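Local coordinates for protein ferulic acid esterase, AmCE1/Fae1A (Anaeromyces mucronatus, PDB 5CXX) that probably hydrolyses feruloyl esters, such as those of plant cell walls, as an alpha/beta-hydrolase, and binds ferulic acid, at residues A26-Y31 / E39-V44; A103-T108 / Y122-N127; K34-E39 / I126-E131. One frame throughout, in Å; residues are numbered along the deposited sequence. Where two conformers were deposited one is given.

All three contacts lie at the same margin of the molecule, each centred about 17 Å from the middle of the chain and only partly buried. Contact 1 zips strands 26-33 and 38-45 into a hairpin by backbone bonds, one face mostly covered by helix 125-140, the other polar and more exposed. Contact 3 sets the turn of that hairpin on the same helix through van der Waals contact and one water. Contact 2 pins the loop 103-108 to the start of the helix with side-chain hydrogen bonds. Contacts 2 and 3 are neighbours, their centres about 7 Å apart. Glu-128 of contact 3 is hydrogen-bonded to Tyr-31 of contact 1 and lies only at long, weak ion-pair range from Arg-40.

Contact 1 (A26-Y31 / E39-V44); sequences AKKITY and ERKMNV
Three partners converge on the phenolic oxygen of Tyr-31. Across the contact, Arg-40 NH1 donates to Tyr-31 OH at 3.0 Å; the oxygen lies in the guanidinium plane, but the bond is bent, 140° at the hydrogen. Arg-40 NH2 is hydrogen-bonded to the backbone oxygens of Tyr-102 and Asp-100. A water in the plane of the ring donates to Tyr-31 OH over 2.9 Å and also to the backbone oxygen of Lys-41, and Glu-128 OE2 completes the grip. A guanidinium and a carboxylate at one oxygen would probably polarise the hydroxyl. The ring arrives there because Tyr-31 CG stands between its backbone N and carbonyl carbon (chi1 67°), which folds it alongside Arg-40, with ring and guanidinium planes 74° apart. Arg-40 CB makes an off-centre CH-pi contact, 4.3 Å from the Tyr-31 ring centroid. Met-42 crosses the ring at about a right angle, its SD 4.6 Å from the Tyr-31 centroid in an oblique Met-aromatic contact. On the same face Ile-29 CG1 meets Val-44 CG2 at 3.8 Å. The other face carries Lys-28, Thr-30, Lys-41 and Asn-43; the aliphatic parts of the two lysines touch (Lys-28 CD to Lys-41 CD, 3.6 Å), and Lys-28 NZ salt-bridges Glu-69 and Asp-70. Paired backbone bonds join Lys-27 to Val-44, Ile-29 to Met-42 and Tyr-31 to Arg-40. This antiparallel hairpin forms one margin of the main sheet: strand 26-33 is outermost, strand 95-99 adjoins strand 38-45, and helix 125-140 lays Val-132, Ile-133 and Tyr-136 against the Tyr-31, Ile-29 and Met-42 face.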
loop_
_atom_site.group_PDB
_atom_site.type_symbol
_atom_site.label_atom_id
_atom_site.label_comp_id
_atom_site.label_asym_id
_atom_site.label_seq_id
_atom_site.Cartn_x
_atom_site.Cartn_y
_atom_site.Cartn_z
ATOM N N ALA A 26 -8.359 14.573 4.641
ATOM C CA ALA A 26 -7.805 13.712 5.667
ATOM C C ALA A 26 -8.048 14.297 7.054
ATOM O O ALA A 26 -7.988 15.523 7.267
ATOM C CB ALA A 26 -6.251 13.587 5.485
ATOM N N LYS A 27 -8.330 13.394 7.995
ATOM C CA LYS A 27 -8.412 13.741 9.412
ATOM C C LYS A 27 -7.401 12.909 10.165
ATOM O O LYS A 27 -7.396 11.662 10.016
ATOM C CB LYS A 27 -9.800 13.448 9.958
ATOM C CG LYS A 27 -9.940 13.683 11.455
ATOM C CD LYS A 27 -10.064 15.142 11.814
ATOM C CE LYS A 27 -10.184 15.332 13.342
ATOM N NZ LYS A 27 -9.008 14.618 13.971
ATOM N N LYS A 28 -6.555 13.560 10.975
ATOM C CA LYS A 28 -5.560 12.792 11.709
ATOM C C LYS A 28 -6.106 12.277 13.033
ATOM O O LYS A 28 -6.657 13.056 13.865
ATOM C CB LYS A 28 -4.295 13.629 11.951
ATOM C CG LYS A 28 -3.127 12.717 12.425
ATOM C CD LYS A 28 -1.774 13.479 12.463
ATOM C CE LYS A 28 -1.304 13.871 11.048
ATOM N NZ LYS A 28 0.122 14.363 11.136
ATOM N N ILE A 29 -6.049 10.960 13.162
ATOM C CA ILE A 29 -6.570 10.254 14.305
ATOM C C ILE A 29 -5.443 9.790 15.208
ATOM O O ILE A 29 -4.430 9.231 14.729
ATOM C CB ILE A 29 -7.403 9.006 13.808
ATOM C CG1 ILE A 29 -8.573 9.458 12.896
ATOM C CG2 ILE A 29 -7.854 8.117 14.998
ATOM C CD1 ILE A 29 -9.412 10.552 13.484
ATOM N N THR A 30 -5.586 9.992 16.525
ATOM C CA THR A 30 -4.647 9.517 17.531
ATOM C C THR A 30 -5.296 8.346 18.252
ATOM O O THR A 30 -6.472 8.474 18.689
ATOM C CB THR A 30 -4.304 10.673 18.528
ATOM O OG1 THR A 30 -3.786 11.772 17.762
ATOM C CG2 THR A 30 -3.196 10.257 19.478
ATOM N N TYR A 31 -4.580 7.234 18.388
ATOM C CA TYR A 31 -5.193 6.017 18.939
ATOM C C TYR A 31 -4.110 5.216 19.673
ATOM O O TYR A 31 -2.890 5.347 19.386
ATOM C CB TYR A 31 -5.857 5.127 17.843
ATOM C CG TYR A 31 -4.828 4.539 16.900
ATOM C CD1 TYR A 31 -4.331 5.304 15.828
ATOM C CD2 TYR A 31 -4.312 3.256 17.133
ATOM C CE1 TYR A 31 -3.300 4.772 14.944
ATOM C CE2 TYR A 31 -3.329 2.712 16.254
ATOM C CZ TYR A 31 -2.812 3.500 15.216
ATOM O OH TYR A 31 -1.840 2.904 14.420
ATOM N N GLU A 39 0.780 5.714 22.056
ATOM C CA GLU A 39 -0.172 6.436 21.193
ATOM C C GLU A 39 0.422 6.686 19.819
ATOM O O GLU A 39 1.588 7.093 19.698
ATOM C CB GLU A 39 -0.572 7.780 21.825
ATOM C CG GLU A 39 -1.255 7.677 23.176
ATOM C CD GLU A 39 -2.747 7.328 23.110
ATOM O OE1 GLU A 39 -3.338 7.369 22.017
ATOM O OE2 GLU A 39 -3.344 7.029 24.174
ATOM N N ARG A 40 -0.339 6.343 18.784
ATOM C CA ARG A 40 0.117 6.492 17.407
ATOM C C ARG A 40 -0.859 7.353 16.609
ATOM O O ARG A 40 -1.935 7.696 17.096
ATOM C CB ARG A 40 0.276 5.123 16.743
ATOM C CG ARG A 40 0.950 4.078 17.617
ATOM C CD ARG A 40 1.313 2.841 16.813
ATOM N NE ARG A 40 2.435 3.084 15.911
ATOM C CZ ARG A 40 2.332 3.135 14.587
ATOM N NH1 ARG A 40 1.153 2.960 14.004
ATOM N NH2 ARG A 40 3.406 3.363 13.844
ATOM N N LYS A 41 -0.479 7.700 15.383
ATOM C CA LYS A 41 -1.346 8.514 14.515
ATOM C C LYS A 41 -1.571 7.834 13.180
ATOM O O LYS A 41 -0.695 7.109 12.687
ATOM C CB LYS A 41 -0.712 9.874 14.252
ATOM C CG LYS A 41 -0.676 10.777 15.620
ATOM C CD LYS A 41 -0.142 12.183 15.405
ATOM C CE LYS A 41 -0.411 13.085 16.620
ATOM N NZ LYS A 41 -0.333 12.304 17.869
ATOM N N MET A 42 -2.754 8.082 12.605
ATOM C CA MET A 42 -3.017 7.664 11.210
ATOM C C MET A 42 -3.958 8.723 10.614
ATOM O O MET A 42 -4.717 9.361 11.351
ATOM C CB MET A 42 -3.693 6.261 11.085
ATOM C CG MET A 42 -5.001 6.165 11.890
ATOM S SD MET A 42 -5.432 4.395 11.793
ATOM C CE MET A 42 -6.894 4.348 12.882
ATOM N N ASN A 43 -3.926 8.895 9.278
ATOM C CA ASN A 43 -4.972 9.689 8.640
ATOM C C ASN A 43 -6.087 8.792 8.187
ATOM O O ASN A 43 -5.866 7.736 7.565
ATOM C CB ASN A 43 -4.430 10.433 7.441
ATOM C CG ASN A 43 -3.536 11.586 7.867
ATOM O OD1 ASN A 43 -3.973 12.471 8.602
ATOM N ND2 ASN A 43 -2.270 11.563 7.443
ATOM N N VAL A 44 -7.295 9.242 8.472
ATOM C CA VAL A 44 -8.483 8.622 7.910
ATOM C C VAL A 44 -9.125 9.600 6.926
ATOM O O VAL A 44 -9.449 10.732 7.292
ATOM C CB VAL A 44 -9.474 8.216 9.017
ATOM C CG1 VAL A 44 -10.771 7.620 8.409
ATOM C CG2 VAL A 44 -8.811 7.170 9.929
HETATM O O HOH W 1 -0.921 4.378 12.154
#

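Contact 2 (A103-T108 / Y122-N127); sequences APKPGT and YDNFIN
Ala-103 and Phe-125 bring the two backbones closest, their CA atoms 5.5 Å apart, where an irregular loop passes the break between helices 116-123 and 125-140. Farther along the loop, Lys-105 to Thr-108 form a type II turn. Asn-124, at the helix break, carries the contact. Its amide reaches the loop because chi1 (-160°) sets CG opposite the backbone N, and Asn-124 ND2 donates to Ala-103 O at 2.9 Å, nearly straight at 164° and within the amide plane. The other end of the amide is held twice: Lys-105 NZ binds Asn-124 OD1 at 3.0 Å from above one face of the amide, and Asn-127 ND2 binds Asn-124 OD1 at 2.9 Å from the opposite face. Lys-105 crosses the asparagine at about a right angle, its CG 3.5 Å from Asn-124 ND2. A water accepts from both Lys-105 NZ and Asn-124 ND2. Beside this, Ala-103 CB approaches the Phe-125 ring at its edge. The orientation of the Asn-124 amide is thereby set, since a flip would put a donor toward Lys-105 NZ and Asn-127 ND2 and the oxygen against Ala-103 O; the nearby ammonium would probably draw electron density toward the amide oxygen.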
loop_
_atom_site.group_PDB
_atom_site.type_symbol
_atom_site.label_atom_id
_atom_site.label_comp_id
_atom_site.label_asym_id
_atom_site.label_seq_id
_atom_site.Cartn_x
_atom_site.Cartn_y
_atom_site.Cartn_z
ATOM N N ALA A 103 6.310 0.751 13.228
ATOM C CA ALA A 103 5.649 0.325 14.465
ATOM C C ALA A 103 6.507 -0.621 15.290
ATOM O O ALA A 103 6.165 -1.773 15.492
ATOM C CB ALA A 103 4.290 -0.371 14.082
ATOM N N PRO A 104 7.639 -0.161 15.799
ATOM C CA PRO A 104 8.541 -1.017 16.577
ATOM C C PRO A 104 7.960 -1.406 17.925
ATOM O O PRO A 104 7.283 -0.592 18.612
ATOM C CB PRO A 104 9.797 -0.098 16.792
ATOM C CG PRO A 104 9.139 1.325 16.833
ATOM C CD PRO A 104 8.099 1.237 15.697
ATOM N N LYS A 105 8.286 -2.633 18.356
ATOM C CA LYS A 105 8.058 -3.075 19.733
ATOM C C LYS A 105 8.826 -2.155 20.697
ATOM O O LYS A 105 9.905 -1.733 20.328
ATOM C CB LYS A 105 8.554 -4.508 19.888
ATOM C CG LYS A 105 7.862 -5.489 18.916
ATOM C CD LYS A 105 8.431 -6.906 19.177
ATOM C CE LYS A 105 7.329 -7.985 19.116
ATOM N NZ LYS A 105 6.759 -8.214 17.750
ATOM N N PRO A 106 8.357 -1.923 21.926
ATOM C CA PRO A 106 9.196 -1.113 22.846
ATOM C C PRO A 106 10.572 -1.675 23.046
ATOM O O PRO A 106 10.760 -2.913 23.108
ATOM C CB PRO A 106 8.452 -1.157 24.194
ATOM C CG PRO A 106 7.080 -1.450 23.811
ATOM C CD PRO A 106 7.042 -2.231 22.521
ATOM N N GLY A 107 11.546 -0.773 23.131
ATOM C CA GLY A 107 12.935 -1.141 23.309
ATOM C C GLY A 107 13.608 -1.271 21.942
ATOM O O GLY A 107 14.859 -1.355 21.910
ATOM N N THR A 108 12.856 -1.217 20.839
ATOM C CA THR A 108 13.501 -1.413 19.544
ATOM C C THR A 108 13.357 -0.246 18.616
ATOM O O THR A 108 13.810 -0.333 17.464
ATOM C CB THR A 108 12.997 -2.646 18.816
ATOM O OG1 THR A 108 11.662 -2.413 18.345
ATOM C CG2 THR A 108 12.993 -3.800 19.753
ATOM N N TYR A 122 9.061 -1.739 10.511
ATOM C CA TYR A 122 8.149 -1.872 9.400
ATOM C C TYR A 122 7.610 -3.302 9.319
ATOM O O TYR A 122 6.420 -3.533 9.017
ATOM C CB TYR A 122 8.860 -1.488 8.029
ATOM C CG TYR A 122 9.070 0.010 7.959
ATOM C CD1 TYR A 122 10.113 0.620 8.668
ATOM C CD2 TYR A 122 8.191 0.804 7.159
ATOM C CE1 TYR A 122 10.255 2.043 8.625
ATOM C CE2 TYR A 122 8.358 2.214 7.106
ATOM C CZ TYR A 122 9.343 2.788 7.852
ATOM O OH TYR A 122 9.504 4.185 7.813
ATOM N N ASP A 123 8.502 -4.265 9.556
ATOM C CA ASP A 123 8.035 -5.668 9.566
ATOM C C ASP A 123 6.954 -5.867 10.606
ATOM O O ASP A 123 5.972 -6.610 10.393
ATOM C CB ASP A 123 9.186 -6.642 9.869
ATOM C CG ASP A 123 10.357 -6.521 8.891
ATOM O OD1 ASP A 123 10.083 -6.058 7.753
ATOM O OD2 ASP A 123 11.471 -6.918 9.278
ATOM N N ASN A 124 7.068 -5.181 11.748
ATOM C CA ASN A 124 6.123 -5.377 12.821
ATOM C C ASN A 124 4.770 -4.763 12.532
ATOM O O ASN A 124 3.796 -4.996 13.277
ATOM C CB ASN A 124 6.715 -4.774 14.140
ATOM C CG ASN A 124 6.052 -5.341 15.356
ATOM O OD1 ASN A 124 5.857 -6.575 15.456
ATOM N ND2 ASN A 124 5.781 -4.479 16.342
ATOM N N PHE A 125 4.681 -3.984 11.458
ATOM C CA PHE A 125 3.431 -3.376 11.067
ATOM C C PHE A 125 2.351 -4.432 10.757
ATOM O O PHE A 125 1.167 -4.123 10.923
ATOM C CB PHE A 125 3.620 -2.453 9.834
ATOM C CG PHE A 125 2.350 -1.673 9.537
ATOM C CD1 PHE A 125 1.958 -0.636 10.392
ATOM C CD2 PHE A 125 1.534 -2.009 8.467
ATOM C CE1 PHE A 125 0.748 0.033 10.189
ATOM C CE2 PHE A 125 0.364 -1.350 8.254
ATOM C CZ PHE A 125 -0.047 -0.297 9.099
ATOM N N ILE A 126 2.756 -5.657 10.410
ATOM C CA ILE A 126 1.726 -6.701 10.239
ATOM C C ILE A 126 0.903 -6.865 11.524
ATOM O O ILE A 126 -0.315 -6.989 11.475
ATOM C CB ILE A 126 2.356 -8.033 9.793
ATOM C CG1 ILE A 126 1.245 -9.061 9.467
ATOM C CG2 ILE A 126 3.275 -8.640 10.908
ATOM C CD1 ILE A 126 1.857 -10.297 8.719
ATOM N N ASN A 127 1.523 -6.733 12.687
ATOM C CA ASN A 127 0.819 -6.840 13.937
ATOM C C ASN A 127 -0.008 -5.563 14.249
ATOM O O ASN A 127 -1.158 -5.657 14.698
ATOM C CB ASN A 127 1.815 -7.131 15.093
ATOM C CG ASN A 127 2.491 -8.472 14.876
ATOM O OD1 ASN A 127 1.769 -9.449 14.641
ATOM N ND2 ASN A 127 3.830 -8.527 14.830
HETATM O O HOH W 2 4.639 -6.513 18.676
#

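Contact 3 (K34-E39 / I126-E131)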
loop_
_atom_site.group_PDB
_atom_site.type_symbol
_atom_site.label_atom_id
_atom_site.label_comp_id
_atom_site.label_asym_id
_atom_site.label_seq_id
_atom_site.Cartn_x
_atom_site.Cartn_y
_atom_site.Cartn_z
ATOM N N LYS A 34 -1.583 -1.364 21.478
ATOM C CA LYS A 34 -0.966 -2.367 22.339
ATOM C C LYS A 34 0.286 -3.034 21.708
ATOM O O LYS A 34 1.000 -3.737 22.430
ATOM C CB LYS A 34 -1.974 -3.456 22.744
ATOM C CG LYS A 34 -2.499 -4.226 21.556
ATOM C CD LYS A 34 -3.633 -5.195 22.034
ATOM C CE LYS A 34 -4.174 -5.961 20.814
ATOM N NZ LYS A 34 -5.406 -6.716 21.249
ATOM N N VAL A 35 0.473 -2.870 20.396
ATOM C CA VAL A 35 1.614 -3.480 19.720
ATOM C C VAL A 35 2.881 -2.655 19.984
ATOM O O VAL A 35 3.915 -3.207 20.403
ATOM C CB VAL A 35 1.310 -3.616 18.225
ATOM C CG1 VAL A 35 2.585 -3.920 17.459
ATOM C CG2 VAL A 35 0.264 -4.709 17.985
ATOM N N THR A 36 2.781 -1.357 19.782
ATOM C CA THR A 36 3.940 -0.459 20.111
ATOM C C THR A 36 3.947 -0.003 21.566
ATOM O O THR A 36 4.942 0.527 22.073
ATOM C CB THR A 36 3.939 0.807 19.233
ATOM O OG1 THR A 36 2.724 1.540 19.477
ATOM C CG2 THR A 36 3.982 0.412 17.715
ATOM N N GLU A 37 2.849 -0.231 22.258
ATOM C CA GLU A 37 2.595 0.289 23.628
ATOM C C GLU A 37 2.728 1.805 23.677
ATOM O O GLU A 37 3.155 2.363 24.684
ATOM C CB GLU A 37 3.488 -0.395 24.675
ATOM C CG GLU A 37 3.271 -1.927 24.621
ATOM C CD GLU A 37 3.981 -2.692 25.722
ATOM O OE1 GLU A 37 4.338 -2.125 26.771
ATOM O OE2 GLU A 37 4.248 -3.907 25.524
ATOM N N THR A 38 2.258 2.463 22.621
ATOM C CA THR A 38 2.263 3.918 22.572
ATOM C C THR A 38 1.036 4.427 21.832
ATOM O O THR A 38 0.376 3.680 21.125
ATOM C CB THR A 38 3.505 4.459 21.837
ATOM O OG1 THR A 38 3.486 3.971 20.504
ATOM C CG2 THR A 38 4.792 4.023 22.535
ATOM N N GLU A 39 0.780 5.714 22.056
ATOM C CA GLU A 39 -0.172 6.436 21.193
ATOM C C GLU A 39 0.422 6.686 19.819
ATOM O O GLU A 39 1.588 7.093 19.698
ATOM C CB GLU A 39 -0.572 7.780 21.825
ATOM C CG GLU A 39 -1.255 7.677 23.176
ATOM C CD GLU A 39 -2.747 7.328 23.110
ATOM O OE1 GLU A 39 -3.338 7.369 22.017
ATOM O OE2 GLU A 39 -3.344 7.029 24.174
ATOM N N ILE A 126 2.756 -5.657 10.410
ATOM C CA ILE A 126 1.726 -6.701 10.239
ATOM C C ILE A 126 0.903 -6.865 11.524
ATOM O O ILE A 126 -0.315 -6.989 11.475
ATOM C CB ILE A 126 2.356 -8.033 9.793
ATOM C CG1 ILE A 126 1.245 -9.061 9.467
ATOM C CG2 ILE A 126 3.275 -8.640 10.908
ATOM C CD1 ILE A 126 1.857 -10.297 8.719
ATOM N N ASN A 127 1.523 -6.733 12.687
ATOM C CA ASN A 127 0.819 -6.840 13.937
ATOM C C ASN A 127 -0.008 -5.563 14.249
ATOM O O ASN A 127 -1.158 -5.657 14.698
ATOM C CB ASN A 127 1.815 -7.131 15.093
ATOM C CG ASN A 127 2.491 -8.472 14.876
ATOM O OD1 ASN A 127 1.769 -9.449 14.641
ATOM N ND2 ASN A 127 3.830 -8.527 14.830
ATOM N N GLU A 128 0.580 -4.397 13.955
ATOM C CA GLU A 128 -0.143 -3.106 14.135
ATOM C C GLU A 128 -1.410 -3.088 13.293
ATOM O O GLU A 128 -2.481 -2.753 13.801
ATOM C CB GLU A 128 0.773 -1.927 13.721
ATOM C CG GLU A 128 0.088 -0.539 13.845
ATOM C CD GLU A 128 -0.223 -0.202 15.312
ATOM O OE1 GLU A 128 0.319 -0.866 16.233
ATOM O OE2 GLU A 128 -1.037 0.719 15.543
ATOM N N LEU A 129 -1.289 -3.534 12.042
ATOM C CA LEU A 129 -2.457 -3.459 11.149
ATOM C C LEU A 129 -3.564 -4.423 11.653
ATOM O O LEU A 129 -4.733 -4.051 11.770
ATOM C CB LEU A 129 -2.005 -3.770 9.706
ATOM C CG LEU A 129 -3.218 -3.796 8.727
ATOM C CD1 LEU A 129 -3.798 -2.399 8.523
ATOM C CD2 LEU A 129 -2.737 -4.389 7.358
ATOM N N ILE A 130 -3.177 -5.688 11.899
ATOM C CA ILE A 130 -4.197 -6.738 12.136
ATOM C C ILE A 130 -4.760 -6.670 13.545
ATOM O O ILE A 130 -5.976 -6.848 13.742
ATOM C CB ILE A 130 -3.565 -8.127 11.817
ATOM C CG1 ILE A 130 -3.314 -8.171 10.304
ATOM C CG2 ILE A 130 -4.453 -9.254 12.315
ATOM C CD1 ILE A 130 -2.449 -9.417 9.882
ATOM N N GLU A 131 -3.886 -6.357 14.527
ATOM C CA GLU A 131 -4.308 -6.372 15.930
ATOM C C GLU A 131 -4.883 -5.035 16.410
ATOM O O GLU A 131 -5.613 -5.025 17.402
ATOM C CB GLU A 131 -3.129 -6.720 16.870
ATOM C CG GLU A 131 -2.567 -8.112 16.552
ATOM C CD GLU A 131 -1.372 -8.422 17.432
ATOM O OE1 GLU A 131 -1.218 -7.827 18.516
ATOM O OE2 GLU A 131 -0.558 -9.246 17.035
HETATM O O HOH W 3 -6.745 -7.059 18.732
#
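The turn that closes the hairpin of strands 26-33 and 38-45 rests on the early part of helix 125-140, with Val-35 as the residue that meets it. Glu-37 and Thr-38 face Ser-33 in a G1 beta bulge, and Thr-36 OG1 is hydrogen-bonded to Thr-38 OG1 at 2.7 Å, tying the turn to the returning strand. No direct hydrogen bond joins segments 34-39 and 126-131, so the evidence for the contact is van der Waals fit. Val-35 points at the helix and spreads its two methyls over one turn of it. Val-35 CG1 lies 4.1 Å from Asn-127 CB, whereas Val-35 CG2 touches Asn-127 O at 3.7 Å and Glu-131 OE1 at 3.5 Å. Val-35 CB also meets Glu-128 OE1 at 3.5 Å. The bend in Glu-128 at chi2 (66°) turns its carboxylate toward the hairpin, where OE1 bonds to Ser-33 OG, an atom that also accepts from the backbone N of Val-35 and of Thr-36; the other oxygen, Glu-128 OE2, is hydrogen-bonded to Tyr-31 OH. With an alanine here in place of Val-35 both methyls would be gone, which would probably open a gap between the turn and the helix, beside Asn-127 and Glu-131. Lys-34 is extended beyond CG and crosses Glu-131 at about a right angle, its CE 3.8 Å from Glu-131 O. A water bridges the pair, accepting from Lys-34 NZ and donating to Glu-131 O at 2.7 Å; the lysine and glutamate charges do not themselves touch. Around this joint, Val-132, farther along the helix, also touches Val-35, Ala-103 of the loop after strand 95-99 packs on Thr-36, and helix 157-168 meets Ile-126.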